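Local coordinates for glutamic acid/alanine-rich protein (Trypanosoma congolense, PDB 2Y44) that probably forms part of the parasite's surface coat, its elongated, largely helical ectodomain standing on the cell membrane, at residues A12-A17 with G124-V129; S37-R42 with E179-E184; S133-F138 with V158-L163. All blocks are in the same frame, centred on the assembly; numbering follows the deposited sequence.

Overall arrangement
The ectodomain is a long helical bundle, and the contacts lie at two levels along it. Contacts 1 and 3 are neighbours, centres about 11 Å apart, touching through Gln14 on Ser133 and Leu15 on Phe159. Contact 2 lies across the chain's centre, about 36 Å from contact 1 and 35 Å from contact 3, between centres. Helix 149-183 joins contacts 3 and 2; helices 2-16 and 18-53 lead from contact 1 to 2. Along the chain contact 1 closes before contact 3 opens, contact 3 lies inside the loop closed by contact 2, and the segments of contacts 1 and 2 alternate. Loop-on-helix packing at one level and helix pairing at both belong to one elongated bundle.

Contact 1 (A12-A17 with G124-V129); sequences ARQLRA and GAAAEV
Ala17 is the central bump of this contact. Its CB presses into a hollow lined by the CB atoms of Ala125 and Ala126, the carbonyl of Ala126 and one branch of Val129. The fit is tight: Ala17 CB lies 3.5 Å from Val129 CG1. Val129 uses both methyls, one on Ala17 and one on Gln14. CG1 sits between the backbone N and the carbonyl carbon (chi1 49°) and meets Ala17. CG2 packs 3.3 Å from NE2 of Gln14, and the two side chains run past each other, pointing opposite ways. Gln14 bends at chi2, which brings its amide back to the loop although its CB starts away from it. OE1 then touches the methyl of Ala126, and a water joins OE1 to the carbonyl of Ala127. NE2 has its main partner in Ser133 OG. Further along, Ala125 CB rests 3.8 Å from CB of Arg16.

Two bonds fix the loop to the helix. Ala126 N donates to Arg13 O at 2.9 Å, reaching it from above the carbonyl plane. Arg16 NH1 donates to Gly124 O at 3.0 Å, with the oxygen in the guanidinium plane. The extended Arg16 chain carries NH1 there, and Ala12 CB lies over one guanidinium face. NH1 also bonds Cys122 O, while NH2 pairs with Asp100. The bent Arg13 chain passes over a face of this carbonyl, its CD 3.4 Å from Gly124 O, and its NE bonds Thr123 O.

Small alanines let the loop lie close along the helix. The nearby Cys9-Cys122 disulfide ties the same two regions covalently. This is an irregular connection, between helices 113-120 and 131-144, laid over the C-terminal part of helix 2-16 in a helical-bundle ectodomain.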
loop_
_atom_site.group_PDB
_atom_site.type_symbol
_atom_site.label_atom_id
_atom_site.label_comp_id
_atom_site.label_asym_id
_atom_site.label_seq_id
_atom_site.Cartn_x
_atom_site.Cartn_y
_atom_site.Cartn_z
ATOM N N ALA A 12 -2.486 16.771 -3.198
ATOM C CA ALA A 12 -3.831 16.411 -2.780
ATOM C C ALA A 12 -4.329 15.137 -3.481
ATOM O O ALA A 12 -4.911 14.270 -2.838
ATOM C CB ALA A 12 -4.791 17.562 -3.025
ATOM N N ARG A 13 -4.057 15.008 -4.776
ATOM C CA ARG A 13 -4.485 13.784 -5.536
ATOM C C ARG A 13 -3.793 12.518 -5.038
ATOM O O ARG A 13 -4.395 11.431 -4.975
ATOM C CB ARG A 13 -4.220 13.968 -7.042
ATOM C CG ARG A 13 -5.121 15.052 -7.667
ATOM C CD ARG A 13 -5.758 14.508 -8.929
ATOM N NE ARG A 13 -6.813 15.364 -9.479
ATOM C CZ ARG A 13 -6.610 16.313 -10.391
ATOM N NH1 ARG A 13 -5.375 16.597 -10.804
ATOM N NH2 ARG A 13 -7.652 16.944 -10.922
ATOM N N GLN A 14 -2.510 12.653 -4.695
ATOM C CA GLN A 14 -1.779 11.569 -4.020
ATOM C C GLN A 14 -2.409 11.177 -2.685
ATOM O O GLN A 14 -2.676 10.004 -2.447
ATOM C CB GLN A 14 -0.281 11.920 -3.858
ATOM C CG GLN A 14 0.436 12.189 -5.175
ATOM C CD GLN A 14 0.724 10.917 -5.978
ATOM O OE1 GLN A 14 0.447 10.841 -7.190
ATOM N NE2 GLN A 14 1.292 9.934 -5.321
ATOM N N LEU A 15 -2.618 12.154 -1.799
ATOM C CA LEU A 15 -3.283 11.910 -0.536
ATOM C C LEU A 15 -4.670 11.261 -0.716
ATOM O O LEU A 15 -5.023 10.307 -0.029
ATOM C CB LEU A 15 -3.400 13.213 0.257
ATOM C CG LEU A 15 -2.082 13.838 0.732
ATOM C CD1 LEU A 15 -2.341 15.197 1.357
ATOM C CD2 LEU A 15 -1.298 12.906 1.679
ATOM N N ARG A 16 -5.482 11.805 -1.615
ATOM C CA ARG A 16 -6.799 11.216 -1.858
ATOM C C ARG A 16 -6.768 9.758 -2.352
ATOM O O ARG A 16 -7.777 9.036 -2.250
ATOM C CB ARG A 16 -7.580 12.076 -2.875
ATOM C CG ARG A 16 -7.830 13.468 -2.376
ATOM C CD ARG A 16 -8.274 14.335 -3.527
ATOM N NE ARG A 16 -8.398 15.746 -3.166
ATOM C CZ ARG A 16 -8.495 16.721 -4.079
ATOM N NH1 ARG A 16 -8.419 16.436 -5.394
ATOM N NH2 ARG A 16 -8.585 17.986 -3.691
ATOM N N ALA A 17 -5.612 9.305 -2.825
ATOM C CA ALA A 17 -5.499 7.976 -3.403
ATOM C C ALA A 17 -5.092 6.935 -2.359
ATOM O O ALA A 17 -5.117 5.756 -2.660
ATOM C CB ALA A 17 -4.530 7.960 -4.593
ATOM N N GLY A 124 -10.867 14.683 -7.506
ATOM C CA GLY A 124 -10.447 13.325 -7.816
ATOM C C GLY A 124 -9.097 12.948 -7.245
ATOM O O GLY A 124 -8.326 13.805 -6.752
ATOM N N ALA A 125 -8.801 11.661 -7.359
ATOM C CA ALA A 125 -7.605 11.045 -6.796
ATOM C C ALA A 125 -6.651 10.640 -7.915
ATOM O O ALA A 125 -7.083 10.371 -9.061
ATOM C CB ALA A 125 -8.008 9.802 -5.944
ATOM N N ALA A 126 -5.346 10.647 -7.611
ATOM C CA ALA A 126 -4.382 10.056 -8.517
ATOM C C ALA A 126 -4.645 8.555 -8.724
ATOM O O ALA A 126 -5.289 7.912 -7.922
ATOM C CB ALA A 126 -2.970 10.281 -8.021
ATOM N N ALA A 127 -4.137 7.996 -9.814
ATOM C CA ALA A 127 -4.167 6.538 -9.948
ATOM C C ALA A 127 -2.816 5.963 -9.552
ATOM O O ALA A 127 -1.781 6.614 -9.715
ATOM C CB ALA A 127 -4.533 6.131 -11.370
ATOM N N GLU A 128 -2.827 4.759 -8.986
ATOM C CA GLU A 128 -1.600 3.970 -8.844
ATOM C C GLU A 128 -0.544 4.709 -8.030
ATOM O O GLU A 128 0.622 4.811 -8.447
ATOM C CB GLU A 128 -1.028 3.608 -10.212
ATOM C CG GLU A 128 -1.898 2.642 -11.023
ATOM C CD GLU A 128 -1.144 2.067 -12.197
ATOM O OE1 GLU A 128 0.107 2.049 -12.133
ATOM O OE2 GLU A 128 -1.792 1.650 -13.189
ATOM N N VAL A 129 -0.966 5.239 -6.887
ATOM C CA VAL A 129 -0.079 5.981 -5.990
ATOM C C VAL A 129 0.898 4.973 -5.379
ATOM O O VAL A 129 0.506 3.858 -5.016
ATOM C CB VAL A 129 -0.900 6.712 -4.872
ATOM C CG1 VAL A 129 -1.867 5.740 -4.235
ATOM C CG2 VAL A 129 -0.004 7.308 -3.799
HETATM O O HOH W 1 0.445 8.672 -9.127
#

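Contact 2 (S37-R42 with E179-E184); sequences SEAKER and EAEKAE
Arg42 NH2 gives a hydrogen to a water at 2.8 Å, which donates to Glu181 OE2. Arg42 NE makes the direct salt bridge, to Glu184 OE1, a weak hydrogen bond of 3.3 Å bent to 147°. The arginine thus reaches two glutamates, one through water. Water and OE1 both lie in the guanidinium plane, at different places on its edge. Guanidinium and carboxylate planes are 68° apart, and the side chains stand roughly perpendicular. A bend at chi3 folds the Arg42 chain back, and one face of the guanidinium lies against Ala39 CA and Glu38 O, off its centre.

Beside these polar groups, Ala39 CB packs 4.0 Å from Ala180 CB and 3.9 Å from Glu181 CG. Glu184 lays its CG against the carbonyl of Ala39. The alanines allow the segment axes to approach to 8.4 Å, nearly parallel at 20°. Residues 37-42 fall in a predicted coiled coil, consistent with this near-parallel packing through alanines.

Helix 57-107 completes the bundle here: Ser37 rests on Ala71, Ala180 on Ala70 and Ala183 on Arg66. The end of helix 149-183 therefore packs against both helix 18-53 and helix 57-107.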
loop_
_atom_site.group_PDB
_atom_site.type_symbol
_atom_site.label_atom_id
_atom_site.label_comp_id
_atom_site.label_asym_id
_atom_site.label_seq_id
_atom_site.Cartn_x
_atom_site.Cartn_y
_atom_site.Cartn_z
ATOM N N SER A 37 -2.329 -20.808 1.468
ATOM C CA SER A 37 -3.074 -21.772 2.242
ATOM C C SER A 37 -3.586 -22.918 1.375
ATOM O O SER A 37 -3.632 -24.066 1.837
ATOM C CB SER A 37 -4.243 -21.091 2.969
ATOM O OG SER A 37 -3.725 -20.231 3.957
ATOM N N GLU A 38 -3.985 -22.589 0.150
ATOM C CA GLU A 38 -4.408 -23.641 -0.796
ATOM C C GLU A 38 -3.249 -24.569 -1.142
ATOM O O GLU A 38 -3.432 -25.805 -1.215
ATOM C CB GLU A 38 -5.008 -23.029 -2.049
ATOM C CG GLU A 38 -6.385 -22.423 -1.794
ATOM C CD GLU A 38 -6.809 -21.470 -2.904
ATOM O OE1 GLU A 38 -6.035 -21.275 -3.865
ATOM O OE2 GLU A 38 -7.895 -20.874 -2.782
ATOM N N ALA A 39 -2.049 -24.006 -1.257
ATOM C CA ALA A 39 -0.860 -24.841 -1.533
ATOM C C ALA A 39 -0.568 -25.716 -0.319
ATOM O O ALA A 39 -0.165 -26.883 -0.468
ATOM C CB ALA A 39 0.376 -23.977 -1.924
ATOM N N LYS A 40 -0.668 -25.136 0.879
ATOM C CA LYS A 40 -0.553 -25.931 2.101
ATOM C C LYS A 40 -1.517 -27.110 2.092
ATOM O O LYS A 40 -1.124 -28.222 2.373
ATOM C CB LYS A 40 -0.864 -25.081 3.340
ATOM C CG LYS A 40 -0.884 -25.918 4.555
ATOM C CD LYS A 40 -1.239 -25.130 5.789
ATOM C CE LYS A 40 -1.294 -26.047 7.007
ATOM N NZ LYS A 40 -1.782 -25.310 8.255
ATOM N N GLU A 41 -2.784 -26.855 1.790
ATOM C CA GLU A 41 -3.786 -27.934 1.814
ATOM C C GLU A 41 -3.435 -29.024 0.796
ATOM O O GLU A 41 -3.611 -30.211 1.083
ATOM C CB GLU A 41 -5.189 -27.401 1.506
ATOM C CG GLU A 41 -6.234 -28.483 1.558
ATOM C CD GLU A 41 -7.650 -27.944 1.681
ATOM O OE1 GLU A 41 -7.858 -26.732 1.434
ATOM O OE2 GLU A 41 -8.549 -28.730 2.058
ATOM N N ARG A 42 -2.954 -28.636 -0.379
ATOM C CA ARG A 42 -2.538 -29.618 -1.376
ATOM C C ARG A 42 -1.401 -30.497 -0.840
ATOM O O ARG A 42 -1.429 -31.722 -1.003
ATOM C CB ARG A 42 -2.195 -28.980 -2.734
ATOM C CG ARG A 42 -3.450 -28.483 -3.512
ATOM C CD ARG A 42 -3.097 -28.077 -4.962
ATOM N NE ARG A 42 -2.139 -26.978 -5.006
ATOM C CZ ARG A 42 -2.468 -25.688 -4.906
ATOM N NH1 ARG A 42 -3.736 -25.320 -4.859
ATOM N NH2 ARG A 42 -1.526 -24.765 -4.976
ATOM N N GLU A 179 6.944 -19.351 -2.108
ATOM C CA GLU A 179 7.552 -20.508 -1.427
ATOM C C GLU A 179 6.568 -21.643 -1.169
ATOM O O GLU A 179 6.930 -22.833 -1.301
ATOM C CB GLU A 179 8.144 -20.088 -0.102
ATOM C CG GLU A 179 9.425 -19.269 -0.218
ATOM C CD GLU A 179 10.088 -19.122 1.136
ATOM O OE1 GLU A 179 10.830 -20.043 1.565
ATOM O OE2 GLU A 179 9.798 -18.115 1.797
ATOM N N ALA A 180 5.320 -21.286 -0.838
ATOM C CA ALA A 180 4.295 -22.312 -0.521
ATOM C C ALA A 180 4.033 -23.165 -1.756
ATOM O O ALA A 180 4.059 -24.405 -1.704
ATOM C CB ALA A 180 3.001 -21.654 -0.063
ATOM N N GLU A 181 3.898 -22.485 -2.893
ATOM C CA GLU A 181 3.649 -23.168 -4.150
ATOM C C GLU A 181 4.894 -23.966 -4.614
ATOM O O GLU A 181 4.764 -25.116 -5.062
ATOM C CB GLU A 181 3.139 -22.174 -5.186
ATOM C CG GLU A 181 1.649 -21.734 -4.909
ATOM C CD GLU A 181 1.202 -20.568 -5.807
ATOM O OE1 GLU A 181 2.064 -19.672 -5.967
ATOM O OE2 GLU A 181 0.039 -20.557 -6.377
ATOM N N LYS A 182 6.086 -23.438 -4.373
ATOM C CA LYS A 182 7.303 -24.153 -4.761
ATOM C C LYS A 182 7.497 -25.403 -3.922
ATOM O O LYS A 182 8.026 -26.412 -4.412
ATOM C CB LYS A 182 8.557 -23.259 -4.704
ATOM C CG LYS A 182 8.666 -22.293 -5.887
ATOM C CD LYS A 182 8.770 -23.052 -7.205
ATOM C CE LYS A 182 9.019 -22.122 -8.364
ATOM N NZ LYS A 182 9.946 -22.736 -9.356
ATOM N N ALA A 183 7.026 -25.361 -2.677
ATOM C CA ALA A 183 7.210 -26.498 -1.774
ATOM C C ALA A 183 6.308 -27.629 -2.234
ATOM O O ALA A 183 6.724 -28.779 -2.250
ATOM C CB ALA A 183 6.873 -26.122 -0.345
ATOM N N GLU A 184 5.112 -27.266 -2.697
ATOM C CA GLU A 184 4.091 -28.230 -3.051
ATOM C C GLU A 184 4.194 -28.568 -4.542
ATOM O O GLU A 184 4.698 -29.625 -4.931
ATOM C CB GLU A 184 2.714 -27.628 -2.742
ATOM C CG GLU A 184 1.658 -28.633 -2.431
ATOM C CD GLU A 184 1.215 -29.391 -3.649
ATOM O OE1 GLU A 184 0.644 -28.736 -4.552
ATOM O OE2 GLU A 184 1.442 -30.627 -3.704
HETATM O O HOH W 2 -2.108 -22.114 -4.526
#

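Contact 3 (S133-F138 with V158-L163); sequences SLESAF and VFVKGL
Phe138 and Phe159 are set roughly perpendicular, with CZ of Phe138 at the edge of the Phe159 ring, 3.9 Å from CD2. The Phe138 ring is met obliquely. The rings meet on the inner side of the helix pair, toward the rest of the bundle.

Leu134 reaches across beside this pair. With CG anti to the backbone N (chi1 174°), its CD2 is carried to the facing helix. There it lies 3.6 Å from both Phe159 CB and Phe159 O. The same methyl meets CD2 of Leu163, one turn on, at 4.1 Å. Leu134 and Val160 pass side by side, pointing opposite ways, Leu134 CG being 4.0 Å from Val160 CG2. That valine branch fits against the backbone of the other helix, 3.7 Å from Glu135 CA. Glu135 CB is in touch with it too, and the carboxylate end runs on past Val160 at the exposed margin.

The consecutive helices 131-144 and 149-183 form an antiparallel helical hairpin, the segment axes at 173° and 9.3 Å apart. Other helices close the inner side: Leu15 of helix 2-16 and Leu88, Ala91 and Ala95 of helix 57-107 pack on Phe159.

The contact is mainly apolar side chain against side chain and backbone. Its cohesion should therefore come from burial and shape fit, with the one acidic group kept to the exposed margin.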
loop_
_atom_site.group_PDB
_atom_site.type_symbol
_atom_site.label_atom_id
_atom_site.label_comp_id
_atom_site.label_asym_id
_atom_site.label_seq_id
_atom_site.Cartn_x
_atom_site.Cartn_y
_atom_site.Cartn_z
ATOM N N SER A 133 5.734 7.887 -6.029
ATOM C CA SER A 133 4.942 9.019 -6.602
ATOM C C SER A 133 4.517 10.025 -5.518
ATOM O O SER A 133 4.530 11.248 -5.728
ATOM C CB SER A 133 3.707 8.533 -7.354
ATOM O OG SER A 133 2.786 7.911 -6.464
ATOM N N LEU A 134 4.212 9.492 -4.346
ATOM C CA LEU A 134 3.858 10.307 -3.184
ATOM C C LEU A 134 5.074 11.118 -2.699
ATOM O O LEU A 134 4.983 12.336 -2.560
ATOM C CB LEU A 134 3.339 9.377 -2.101
ATOM C CG LEU A 134 3.022 9.884 -0.724
ATOM C CD1 LEU A 134 1.839 10.836 -0.913
ATOM C CD2 LEU A 134 2.607 8.651 0.147
ATOM N N GLU A 135 6.248 10.482 -2.596
ATOM C CA GLU A 135 7.444 11.245 -2.211
ATOM C C GLU A 135 7.761 12.351 -3.221
ATOM O O GLU A 135 8.156 13.466 -2.854
ATOM C CB GLU A 135 8.649 10.303 -2.066
ATOM C CG GLU A 135 9.898 11.000 -1.554
ATOM C CD GLU A 135 10.966 9.993 -1.147
ATOM O OE1 GLU A 135 11.514 9.305 -2.035
ATOM O OE2 GLU A 135 11.232 9.869 0.060
ATOM N N SER A 136 7.657 12.038 -4.509
ATOM C CA SER A 136 7.958 13.021 -5.523
ATOM C C SER A 136 7.039 14.233 -5.415
ATOM O O SER A 136 7.502 15.389 -5.496
ATOM C CB SER A 136 7.813 12.393 -6.895
ATOM O OG SER A 136 8.851 11.426 -7.059
ATOM N N ALA A 137 5.758 13.962 -5.173
ATOM C CA ALA A 137 4.759 15.031 -5.075
ATOM C C ALA A 137 5.104 15.970 -3.902
ATOM O O ALA A 137 5.024 17.194 -4.034
ATOM C CB ALA A 137 3.331 14.442 -4.909
ATOM N N PHE A 138 5.476 15.409 -2.764
ATOM C CA PHE A 138 5.828 16.267 -1.631
ATOM C C PHE A 138 7.133 17.007 -1.885
ATOM O O PHE A 138 7.254 18.160 -1.492
ATOM C CB PHE A 138 5.917 15.454 -0.330
ATOM C CG PHE A 138 4.588 15.280 0.353
ATOM C CD1 PHE A 138 4.154 16.217 1.268
ATOM C CD2 PHE A 138 3.787 14.202 0.061
ATOM C CE1 PHE A 138 2.912 16.115 1.888
ATOM C CE2 PHE A 138 2.535 14.069 0.704
ATOM C CZ PHE A 138 2.118 15.018 1.617
ATOM N N VAL A 158 5.804 10.759 6.607
ATOM C CA VAL A 158 4.885 9.902 7.336
ATOM C C VAL A 158 4.132 8.961 6.377
ATOM O O VAL A 158 4.031 7.751 6.621
ATOM C CB VAL A 158 3.838 10.764 8.110
ATOM C CG1 VAL A 158 2.740 9.853 8.703
ATOM C CG2 VAL A 158 4.531 11.534 9.241
ATOM N N PHE A 159 3.665 9.524 5.260
ATOM C CA PHE A 159 2.773 8.790 4.362
ATOM C C PHE A 159 3.661 7.923 3.496
ATOM O O PHE A 159 3.293 6.807 3.134
ATOM C CB PHE A 159 1.905 9.755 3.537
ATOM C CG PHE A 159 1.176 10.752 4.369
ATOM C CD1 PHE A 159 0.399 10.333 5.450
ATOM C CD2 PHE A 159 1.234 12.112 4.064
ATOM C CE1 PHE A 159 -0.257 11.267 6.253
ATOM C CE2 PHE A 159 0.549 13.042 4.847
ATOM C CZ PHE A 159 -0.185 12.627 5.927
ATOM N N VAL A 160 4.854 8.416 3.194
ATOM C CA VAL A 160 5.784 7.659 2.379
ATOM C C VAL A 160 6.176 6.398 3.157
ATOM O O VAL A 160 6.105 5.280 2.608
ATOM C CB VAL A 160 7.035 8.507 2.020
ATOM C CG1 VAL A 160 8.152 7.584 1.440
ATOM C CG2 VAL A 160 6.643 9.599 1.018
ATOM N N LYS A 161 6.434 6.560 4.451
ATOM C CA LYS A 161 6.761 5.430 5.321
ATOM C C LYS A 161 5.603 4.460 5.373
ATOM O O LYS A 161 5.799 3.246 5.255
ATOM C CB LYS A 161 7.074 5.929 6.732
ATOM C CG LYS A 161 7.568 4.815 7.677
ATOM C CD LYS A 161 8.570 5.307 8.727
ATOM C CE LYS A 161 8.534 4.430 9.984
ATOM N NZ LYS A 161 8.131 3.028 9.646
ATOM N N GLY A 162 4.384 4.988 5.522
ATOM C CA GLY A 162 3.250 4.064 5.707
ATOM C C GLY A 162 2.969 3.291 4.431
ATOM O O GLY A 162 2.618 2.076 4.464
ATOM N N LEU A 163 3.121 3.971 3.295
ATOM C CA LEU A 163 2.923 3.305 2.003
ATOM C C LEU A 163 4.038 2.294 1.706
ATOM O O LEU A 163 3.759 1.199 1.219
ATOM C CB LEU A 163 2.773 4.316 0.850
ATOM C CG LEU A 163 2.155 3.814 -0.469
ATOM C CD1 LEU A 163 0.914 2.987 -0.211
ATOM C CD2 LEU A 163 1.800 4.958 -1.412
#